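Local coordinates for protein nucleoporin nup120 (Schizosaccharomyces pombe, PDB 4GQ2) that serves as a structural component of the nuclear pore complex, whose nucleoporins can also act as docking partners for transiently associated transport factors, at residues F863-V869 and L895-Y899; Y900-S904 and A916-S920; L50-E54 and K453-D457. All blocks are in the same frame, centred on the assembly; numbering follows the deposited sequence.

Interaction 1: F863-V869 and L895-Y899; sequences FKTTSLV and LLSCY
Ser867 CA and Leu868 N lie over one face of the Tyr899 ring. Ser867 CA is 4.0 Å from the Tyr899 ring centroid and 17° off the normal, a CH-pi contact, and Leu868 N is 3.6 Å from Tyr899 CD1. At the ring's edge, in plane, is the carbonyl oxygen of Phe863. Tyr899 OH in turn lies at the edge of the Phe863 ring, near its plane, 4.0 Å from Phe863 CD1. Tyr899 OH donates to Phe863 O at 2.7 Å; the C=O...donor angle of 126° in the carbonyl plane puts the hydroxyl on a lone pair. With CG anti to the backbone N (chi1 175°), the Tyr899 ring extends toward the 863-869 segment, where its hydroxyl meets Phe863 O. The Leu868 and Tyr899 side chains cross at about a right angle, with Leu868 CB 3.7 Å from Tyr899 CD1. The contact lies in the HEAT-repeat region, where the chain leaving helix 856-864 runs as a loop past the start of helix 895-909. Within that loop Ser867 OG accepts from Val869 N, forming an ST turn. Farther along, Val869 CG2 packs 3.7 Å from Leu895 CB at the first turn of the helix. Phe883 of helix 881-889 touches both Leu868 and Tyr899.

Interaction 2: Y900-S904 and A916-S920; sequences YLHLS and ALEFS
Ser904 OG and Ala916 O form the hydrogen bond that crosses this pair of antiparallel helices, at 2.6 Å. The hydroxyl donates from a position tilted somewhat out of the carbonyl plane. OG, anti to the backbone N, points across to Ala916 O. Ala916 O is gripped twice, since Ser920 N also donates to it within the helix, and Ser904 OG is further bonded to Glu941. Ser920 CB closes against Ser904 OG, while the hydroxyl of Ser920 itself is hydrogen-bonded to Thr942.

The aromatic contacts centre on Phe919. Leu903 CD1 stands over one face of its ring, 4.0 Å from the centroid and 20° off the normal, a CH-pi contact. The Tyr900 ring is inclined to that of Phe919 by only 25°, yet the two are slid apart, with centroids 5.9 Å distant and little overlap; they meet through Tyr900 CD1 and Phe919 CD1, 3.7 Å apart.

Backbone packing is close where the residues are small: the CA atoms of Ser904 and Ala916 are 4.1 Å apart, and the axes of the two short segments approach to 7.8 Å, their N-to-C directions 164° apart. This is an antiparallel helical hairpin of the HEAT-repeat region, joining helices 895-909 and 913-925. Phe863 of helix 856-864 touches Leu903 and Phe919, whereas Glu941 and Thr945 of helix 932-949 border the serine end.

Interaction 3: L50-E54 and K453-D457; sequences LFKKE and KNKLD
Leu50 and Leu456 reach toward each other tip to tip, with Leu50 CD1 3.7 Å from Leu456 CD1. Their meeting joins two helices accompanying the beta-propeller: helix 46-55, near the start of the chain, and helix 453-459, which falls within the sequence range assigned to the propeller domain. The axes of the two short segments make an angle of 63° and come no closer than 12.1 Å, so the gap is bridged by side chains rather than by touching backbones.

Leu456 extends with its CG anti to the backbone N (chi1 -159°), and its CD1 also meets the second methyl of Leu50. That methyl, Leu50 CD2, in turn lies 3.9 Å from Lys453 CG, where the two side chains cross obliquely. The aliphatic root of the lysine therefore belongs to the apolar part of the contact, while its amino end belongs to the polar part. Leu442 and Val439 of helix 434-443 extend the apolar part, touching Leu50 and Leu456 respectively.

Glu54 and Lys453 cross at about a right angle. The lysine chain is bent at both chi3 and chi4, and the glutamate is bent at chi2. Lys53, by contrast, is extended beyond CG, and brings its NZ to 3.9 Å from Lys453 NZ. This approach of like charges would be expected to be partly offset by the nearby carboxylate. That carboxylate has a second partner, Asn81, which donates from ND2 to Glu54 OE1 and may steady its orientation. The other oxygen takes the salt bridge. Lys453 is poorly ordered, so its modelled path may be one of several; in the model, Lys453 NZ donates to Glu54 OE2 at 2.7 Å, meeting that oxygen nearly along its C-O bond direction.

Interaction 3 comes first along the chain, followed in series by interactions 1 and 2. The last two are neighbours, with centres 10 Å apart, and all four of their segments fall in the HEAT-repeat range. They share helix 895-909: interaction 1 uses its first turn, interaction 2 the next residues. Phe863 CD1 lies 3.5 Å from Leu903 CD2 and Phe863 CB 4.0 Å from Phe919 CZ, so one phenylalanine of helix 856-864 touches both helices of the pair. Interaction 3 is remote, its centre 59 Å from each of the others, on helices beside the beta-propeller. The three contacts thus sample both the propeller and helical parts of this structural nucleoporin.

Interaction 1: F863-V869 and L895-Y899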
loop_
_atom_site.group_PDB
_atom_site.type_symbol
_atom_site.label_atom_id
_atom_site.label_comp_id
_atom_site.label_asym_id
_atom_site.label_seq_id
_atom_site.Cartn_x
_atom_site.Cartn_y
_atom_site.Cartn_z
ATOM N N PHE A 863 -28.184 3.980 5.171
ATOM C CA PHE A 863 -29.333 3.092 4.989
ATOM C C PHE A 863 -30.615 3.832 4.579
ATOM O O PHE A 863 -31.407 3.311 3.803
ATOM C CB PHE A 863 -29.613 2.295 6.269
ATOM C CG PHE A 863 -28.716 1.101 6.472
ATOM C CD1 PHE A 863 -28.357 0.279 5.406
ATOM C CD2 PHE A 863 -28.256 0.778 7.745
ATOM C CE1 PHE A 863 -27.535 -0.827 5.602
ATOM C CE2 PHE A 863 -27.439 -0.325 7.952
ATOM C CZ PHE A 863 -27.075 -1.130 6.877
ATOM N N LYS A 864 -30.817 5.035 5.110
ATOM C CA LYS A 864 -32.042 5.802 4.853
ATOM C C LYS A 864 -31.960 6.735 3.646
ATOM O O LYS A 864 -32.965 7.328 3.261
ATOM C CB LYS A 864 -32.430 6.628 6.075
ATOM C CG LYS A 864 -32.771 5.827 7.320
ATOM C CD LYS A 864 -33.268 6.755 8.426
ATOM C CE LYS A 864 -33.617 5.978 9.686
ATOM N NZ LYS A 864 -34.132 6.887 10.752
ATOM N N THR A 865 -30.778 6.879 3.056
ATOM C CA THR A 865 -30.638 7.711 1.861
ATOM C C THR A 865 -30.499 6.844 0.615
ATOM O O THR A 865 -30.161 7.335 -0.458
ATOM C CB THR A 865 -29.453 8.694 1.963
ATOM O OG1 THR A 865 -28.246 7.957 2.170
ATOM C CG2 THR A 865 -29.647 9.670 3.130
ATOM N N THR A 866 -30.754 5.547 0.769
ATOM C CA THR A 866 -30.725 4.611 -0.354
ATOM C C THR A 866 -31.805 3.547 -0.215
ATOM O O THR A 866 -32.474 3.455 0.816
ATOM C CB THR A 866 -29.352 3.921 -0.514
ATOM O OG1 THR A 866 -29.325 3.199 -1.752
ATOM C CG2 THR A 866 -29.080 2.940 0.622
ATOM N N SER A 867 -31.959 2.745 -1.264
ATOM C CA SER A 867 -32.912 1.648 -1.290
ATOM C C SER A 867 -32.394 0.564 -2.224
ATOM O O SER A 867 -31.761 0.863 -3.233
ATOM C CB SER A 867 -34.272 2.145 -1.782
ATOM O OG SER A 867 -35.221 1.097 -1.784
ATOM N N LEU A 868 -32.667 -0.690 -1.880
ATOM C CA LEU A 868 -32.341 -1.830 -2.732
ATOM C C LEU A 868 -33.531 -2.275 -3.615
ATOM O O LEU A 868 -33.519 -3.357 -4.202
ATOM C CB LEU A 868 -31.844 -2.988 -1.864
ATOM C CG LEU A 868 -30.344 -3.318 -1.769
ATOM C CD1 LEU A 868 -29.417 -2.182 -2.170
ATOM C CD2 LEU A 868 -29.989 -3.837 -0.390
ATOM N N VAL A 869 -34.541 -1.417 -3.723
ATOM C CA VAL A 869 -35.803 -1.753 -4.407
ATOM C C VAL A 869 -35.631 -2.233 -5.860
ATOM O O VAL A 869 -36.385 -3.086 -6.331
ATOM C CB VAL A 869 -36.825 -0.593 -4.272
ATOM C CG1 VAL A 869 -37.751 -0.492 -5.475
ATOM C CG2 VAL A 869 -37.621 -0.754 -2.989
ATOM N N LEU A 895 -41.373 -4.151 -2.002
ATOM C CA LEU A 895 -39.921 -4.197 -1.926
ATOM C C LEU A 895 -39.357 -3.204 -0.905
ATOM O O LEU A 895 -38.399 -3.523 -0.206
ATOM C CB LEU A 895 -39.300 -4.028 -3.317
ATOM C CG LEU A 895 -39.608 -5.145 -4.327
ATOM C CD1 LEU A 895 -39.159 -4.775 -5.743
ATOM C CD2 LEU A 895 -38.990 -6.472 -3.899
ATOM N N LEU A 896 -39.972 -2.028 -0.791
ATOM C CA LEU A 896 -39.562 -1.061 0.225
ATOM C C LEU A 896 -39.590 -1.727 1.586
ATOM O O LEU A 896 -38.596 -1.694 2.313
ATOM C CB LEU A 896 -40.452 0.191 0.234
ATOM C CG LEU A 896 -39.763 1.568 0.323
ATOM C CD1 LEU A 896 -40.683 2.629 0.917
ATOM C CD2 LEU A 896 -38.443 1.531 1.086
ATOM N N SER A 897 -40.726 -2.345 1.911
ATOM C CA SER A 897 -40.905 -3.058 3.177
ATOM C C SER A 897 -39.863 -4.150 3.369
ATOM O O SER A 897 -39.299 -4.283 4.464
ATOM C CB SER A 897 -42.311 -3.657 3.271
ATOM O OG SER A 897 -43.272 -2.657 3.552
ATOM N N CYS A 898 -39.614 -4.924 2.306
ATOM C CA CYS A 898 -38.593 -5.983 2.319
ATOM C C CYS A 898 -37.224 -5.431 2.713
ATOM O O CYS A 898 -36.512 -6.026 3.527
ATOM C CB CYS A 898 -38.503 -6.665 0.950
ATOM S SG CYS A 898 -39.884 -7.772 0.568
ATOM N N TYR A 899 -36.880 -4.286 2.128
ATOM C CA TYR A 899 -35.641 -3.582 2.413
ATOM C C TYR A 899 -35.596 -3.183 3.886
ATOM O O TYR A 899 -34.621 -3.486 4.577
ATOM C CB TYR A 899 -35.496 -2.372 1.473
ATOM C CG TYR A 899 -34.302 -1.471 1.745
ATOM C CD1 TYR A 899 -33.000 -1.918 1.521
ATOM C CD2 TYR A 899 -34.482 -0.154 2.201
ATOM C CE1 TYR A 899 -31.912 -1.092 1.757
ATOM C CE2 TYR A 899 -33.403 0.679 2.439
ATOM C CZ TYR A 899 -32.118 0.202 2.221
ATOM O OH TYR A 899 -31.033 1.013 2.456
#

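Interaction 2: Y900-S904 and A916-S920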
loop_
_atom_site.group_PDB
_atom_site.type_symbol
_atom_site.label_atom_id
_atom_site.label_comp_id
_atom_site.label_asym_id
_atom_site.label_seq_id
_atom_site.Cartn_x
_atom_site.Cartn_y
_atom_site.Cartn_z
ATOM N N TYR A 900 -36.657 -2.539 4.371
ATOM C CA TYR A 900 -36.732 -2.144 5.785
ATOM C C TYR A 900 -36.727 -3.338 6.753
ATOM O O TYR A 900 -36.143 -3.252 7.841
ATOM C CB TYR A 900 -37.933 -1.229 6.049
ATOM C CG TYR A 900 -37.807 0.173 5.476
ATOM C CD1 TYR A 900 -36.578 0.835 5.443
ATOM C CD2 TYR A 900 -38.926 0.849 4.993
ATOM C CE1 TYR A 900 -36.465 2.121 4.924
ATOM C CE2 TYR A 900 -38.825 2.132 4.479
ATOM C CZ TYR A 900 -37.592 2.763 4.445
ATOM O OH TYR A 900 -37.491 4.033 3.933
ATOM N N LEU A 901 -37.368 -4.444 6.353
ATOM C CA LEU A 901 -37.290 -5.708 7.098
ATOM C C LEU A 901 -35.847 -6.210 7.153
ATOM O O LEU A 901 -35.347 -6.582 8.220
ATOM C CB LEU A 901 -38.168 -6.793 6.463
ATOM C CG LEU A 901 -38.881 -7.841 7.342
ATOM C CD1 LEU A 901 -39.050 -9.157 6.583
ATOM C CD2 LEU A 901 -38.230 -8.098 8.698
ATOM N N HIS A 902 -35.187 -6.234 5.997
ATOM C CA HIS A 902 -33.791 -6.639 5.941
ATOM C C HIS A 902 -32.926 -5.794 6.837
ATOM O O HIS A 902 -32.114 -6.313 7.596
ATOM C CB HIS A 902 -33.270 -6.579 4.521
ATOM C CG HIS A 902 -31.785 -6.783 4.426
ATOM N ND1 HIS A 902 -30.953 -5.825 3.987
ATOM C CD2 HIS A 902 -30.991 -7.872 4.763
ATOM C CE1 HIS A 902 -29.692 -6.282 4.024
ATOM N NE2 HIS A 902 -29.715 -7.533 4.502
ATOM N N LEU A 903 -33.101 -4.482 6.758
ATOM C CA LEU A 903 -32.368 -3.559 7.611
ATOM C C LEU A 903 -32.604 -3.833 9.084
ATOM O O LEU A 903 -31.655 -3.890 9.866
ATOM C CB LEU A 903 -32.725 -2.114 7.276
ATOM C CG LEU A 903 -32.203 -1.662 5.914
ATOM C CD1 LEU A 903 -32.217 -0.145 5.838
ATOM C CD2 LEU A 903 -30.805 -2.203 5.677
ATOM N N SER A 904 -33.868 -4.029 9.451
ATOM C CA SER A 904 -34.229 -4.360 10.825
ATOM C C SER A 904 -33.421 -5.542 11.358
ATOM O O SER A 904 -32.797 -5.441 12.417
ATOM C CB SER A 904 -35.721 -4.660 10.928
ATOM O OG SER A 904 -36.073 -4.910 12.272
ATOM N N ALA A 916 -33.099 -1.054 14.772
ATOM C CA ALA A 916 -33.742 -2.302 14.349
ATOM C C ALA A 916 -35.253 -2.250 14.574
ATOM O O ALA A 916 -36.017 -2.815 13.793
ATOM C CB ALA A 916 -33.141 -3.493 15.080
ATOM N N LEU A 917 -35.666 -1.565 15.643
ATOM C CA LEU A 917 -37.074 -1.395 15.987
ATOM C C LEU A 917 -37.715 -0.424 15.004
ATOM O O LEU A 917 -38.754 -0.726 14.414
ATOM C CB LEU A 917 -37.204 -0.856 17.421
ATOM C CG LEU A 917 -38.433 -1.089 18.318
ATOM C CD1 LEU A 917 -38.166 -0.521 19.706
ATOM C CD2 LEU A 917 -39.723 -0.503 17.775
ATOM N N GLU A 918 -37.084 0.736 14.830
ATOM C CA GLU A 918 -37.609 1.787 13.959
ATOM C C GLU A 918 -37.761 1.314 12.514
ATOM O O GLU A 918 -38.758 1.627 11.860
ATOM C CB GLU A 918 -36.758 3.058 14.057
ATOM C CG GLU A 918 -36.881 3.749 15.416
ATOM C CD GLU A 918 -36.186 5.102 15.494
ATOM O OE1 GLU A 918 -35.479 5.479 14.533
ATOM O OE2 GLU A 918 -36.348 5.794 16.527
ATOM N N PHE A 919 -36.791 0.537 12.028
ATOM C CA PHE A 919 -36.857 0.001 10.665
ATOM C C PHE A 919 -37.958 -1.043 10.521
ATOM O O PHE A 919 -38.545 -1.186 9.446
ATOM C CB PHE A 919 -35.508 -0.586 10.218
ATOM C CG PHE A 919 -34.538 0.444 9.707
ATOM C CD1 PHE A 919 -34.883 1.277 8.650
ATOM C CD2 PHE A 919 -33.280 0.576 10.279
ATOM C CE1 PHE A 919 -33.994 2.230 8.178
ATOM C CE2 PHE A 919 -32.383 1.525 9.811
ATOM C CZ PHE A 919 -32.740 2.353 8.760
ATOM N N SER A 920 -38.222 -1.772 11.605
ATOM C CA SER A 920 -39.294 -2.763 11.631
ATOM C C SER A 920 -40.654 -2.070 11.536
ATOM O O SER A 920 -41.532 -2.514 10.784
ATOM C CB SER A 920 -39.210 -3.622 12.892
ATOM O OG SER A 920 -40.041 -4.760 12.778
#

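Interaction 3: L50-E54 and K453-D457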
loop_
_atom_site.group_PDB
_atom_site.type_symbol
_atom_site.label_atom_id
_atom_site.label_comp_id
_atom_site.label_asym_id
_atom_site.label_seq_id
_atom_site.Cartn_x
_atom_site.Cartn_y
_atom_site.Cartn_z
ATOM N N LEU A 50 27.430 -7.510 7.583
ATOM C CA LEU A 50 26.337 -8.324 8.097
ATOM C C LEU A 50 25.291 -8.536 6.996
ATOM O O LEU A 50 24.854 -9.662 6.749
ATOM C CB LEU A 50 25.689 -7.618 9.292
ATOM C CG LEU A 50 25.110 -8.383 10.486
ATOM C CD1 LEU A 50 23.935 -7.601 11.060
ATOM C CD2 LEU A 50 24.684 -9.800 10.151
ATOM N N PHE A 51 24.900 -7.444 6.343
ATOM C CA PHE A 51 23.940 -7.497 5.253
ATOM C C PHE A 51 24.458 -8.401 4.141
ATOM O O PHE A 51 23.765 -9.329 3.721
ATOM C CB PHE A 51 23.639 -6.088 4.713
ATOM C CG PHE A 51 22.546 -6.065 3.687
ATOM C CD1 PHE A 51 21.215 -6.224 4.068
ATOM C CD2 PHE A 51 22.840 -5.901 2.343
ATOM C CE1 PHE A 51 20.201 -6.224 3.121
ATOM C CE2 PHE A 51 21.826 -5.898 1.389
ATOM C CZ PHE A 51 20.507 -6.060 1.777
ATOM N N LYS A 52 25.687 -8.135 3.698
ATOM C CA LYS A 52 26.337 -8.914 2.640
ATOM C C LYS A 52 26.446 -10.391 2.972
ATOM O O LYS A 52 26.193 -11.247 2.116
ATOM C CB LYS A 52 27.720 -8.346 2.311
ATOM C CG LYS A 52 27.685 -7.025 1.553
ATOM C CD LYS A 52 29.050 -6.702 0.970
ATOM C CE LYS A 52 29.154 -5.238 0.577
ATOM N NZ LYS A 52 30.373 -4.972 -0.236
ATOM N N LYS A 53 26.798 -10.695 4.217
ATOM C CA LYS A 53 26.995 -12.083 4.615
ATOM C C LYS A 53 25.667 -12.823 4.627
ATOM O O LYS A 53 25.590 -13.970 4.183
ATOM C CB LYS A 53 27.677 -12.178 5.979
ATOM C CG LYS A 53 28.148 -13.575 6.343
ATOM C CD LYS A 53 28.809 -13.617 7.708
ATOM C CE LYS A 53 29.239 -15.035 8.054
ATOM N NZ LYS A 53 29.783 -15.122 9.436
ATOM N N GLU A 54 24.621 -12.149 5.100
ATOM C CA GLU A 54 23.332 -12.799 5.356
ATOM C C GLU A 54 22.296 -12.693 4.235
ATOM O O GLU A 54 21.409 -13.535 4.156
ATOM C CB GLU A 54 22.708 -12.268 6.652
ATOM C CG GLU A 54 23.654 -12.234 7.847
ATOM C CD GLU A 54 23.774 -13.556 8.584
ATOM O OE1 GLU A 54 22.920 -14.443 8.383
ATOM O OE2 GLU A 54 24.726 -13.703 9.382
ATOM N N LYS A 453 23.968 -9.688 15.348
ATOM C CA LYS A 453 23.353 -10.785 14.582
ATOM C C LYS A 453 22.101 -11.328 15.262
ATOM O O LYS A 453 21.153 -11.746 14.592
ATOM C CB LYS A 453 24.352 -11.926 14.367
ATOM C CG LYS A 453 25.531 -11.587 13.467
ATOM C CD LYS A 453 26.601 -12.669 13.517
ATOM C CE LYS A 453 26.323 -13.810 12.547
ATOM N NZ LYS A 453 26.701 -13.465 11.147
ATOM N N ASN A 454 22.121 -11.323 16.594
ATOM C CA ASN A 454 20.968 -11.691 17.408
ATOM C C ASN A 454 19.775 -10.786 17.134
ATOM O O ASN A 454 18.646 -11.267 16.999
ATOM C CB ASN A 454 21.327 -11.643 18.899
ATOM C CG ASN A 454 22.339 -12.704 19.294
ATOM O OD1 ASN A 454 22.162 -13.888 19.003
ATOM N ND2 ASN A 454 23.405 -12.284 19.968
ATOM N N LYS A 455 20.038 -9.482 17.036
ATOM C CA LYS A 455 18.985 -8.478 16.880
ATOM C C LYS A 455 18.324 -8.515 15.500
ATOM O O LYS A 455 17.139 -8.204 15.374
ATOM C CB LYS A 455 19.519 -7.079 17.192
ATOM C CG LYS A 455 18.460 -6.106 17.690
ATOM C CD LYS A 455 19.079 -4.850 18.285
ATOM C CE LYS A 455 19.642 -5.100 19.676
ATOM N NZ LYS A 455 20.348 -3.901 20.205
ATOM N N LEU A 456 19.095 -8.893 14.480
ATOM C CA LEU A 456 18.568 -9.067 13.123
ATOM C C LEU A 456 17.492 -10.150 13.100
ATOM O O LEU A 456 16.431 -9.971 12.494
ATOM C CB LEU A 456 19.694 -9.428 12.145
ATOM C CG LEU A 456 19.543 -9.196 10.631
ATOM C CD1 LEU A 456 20.895 -9.391 9.964
ATOM C CD2 LEU A 456 18.502 -10.085 9.959
ATOM N N ASP A 457 17.777 -11.268 13.766
ATOM C CA ASP A 457 16.847 -12.392 13.852
ATOM C C ASP A 457 15.589 -12.028 14.632
ATOM O O ASP A 457 14.511 -12.558 14.360
ATOM C CB ASP A 457 17.529 -13.609 14.485
ATOM C CG ASP A 457 18.569 -14.238 13.573
ATOM O OD1 ASP A 457 19.439 -13.507 13.050
ATOM O OD2 ASP A 457 18.524 -15.471 13.385
#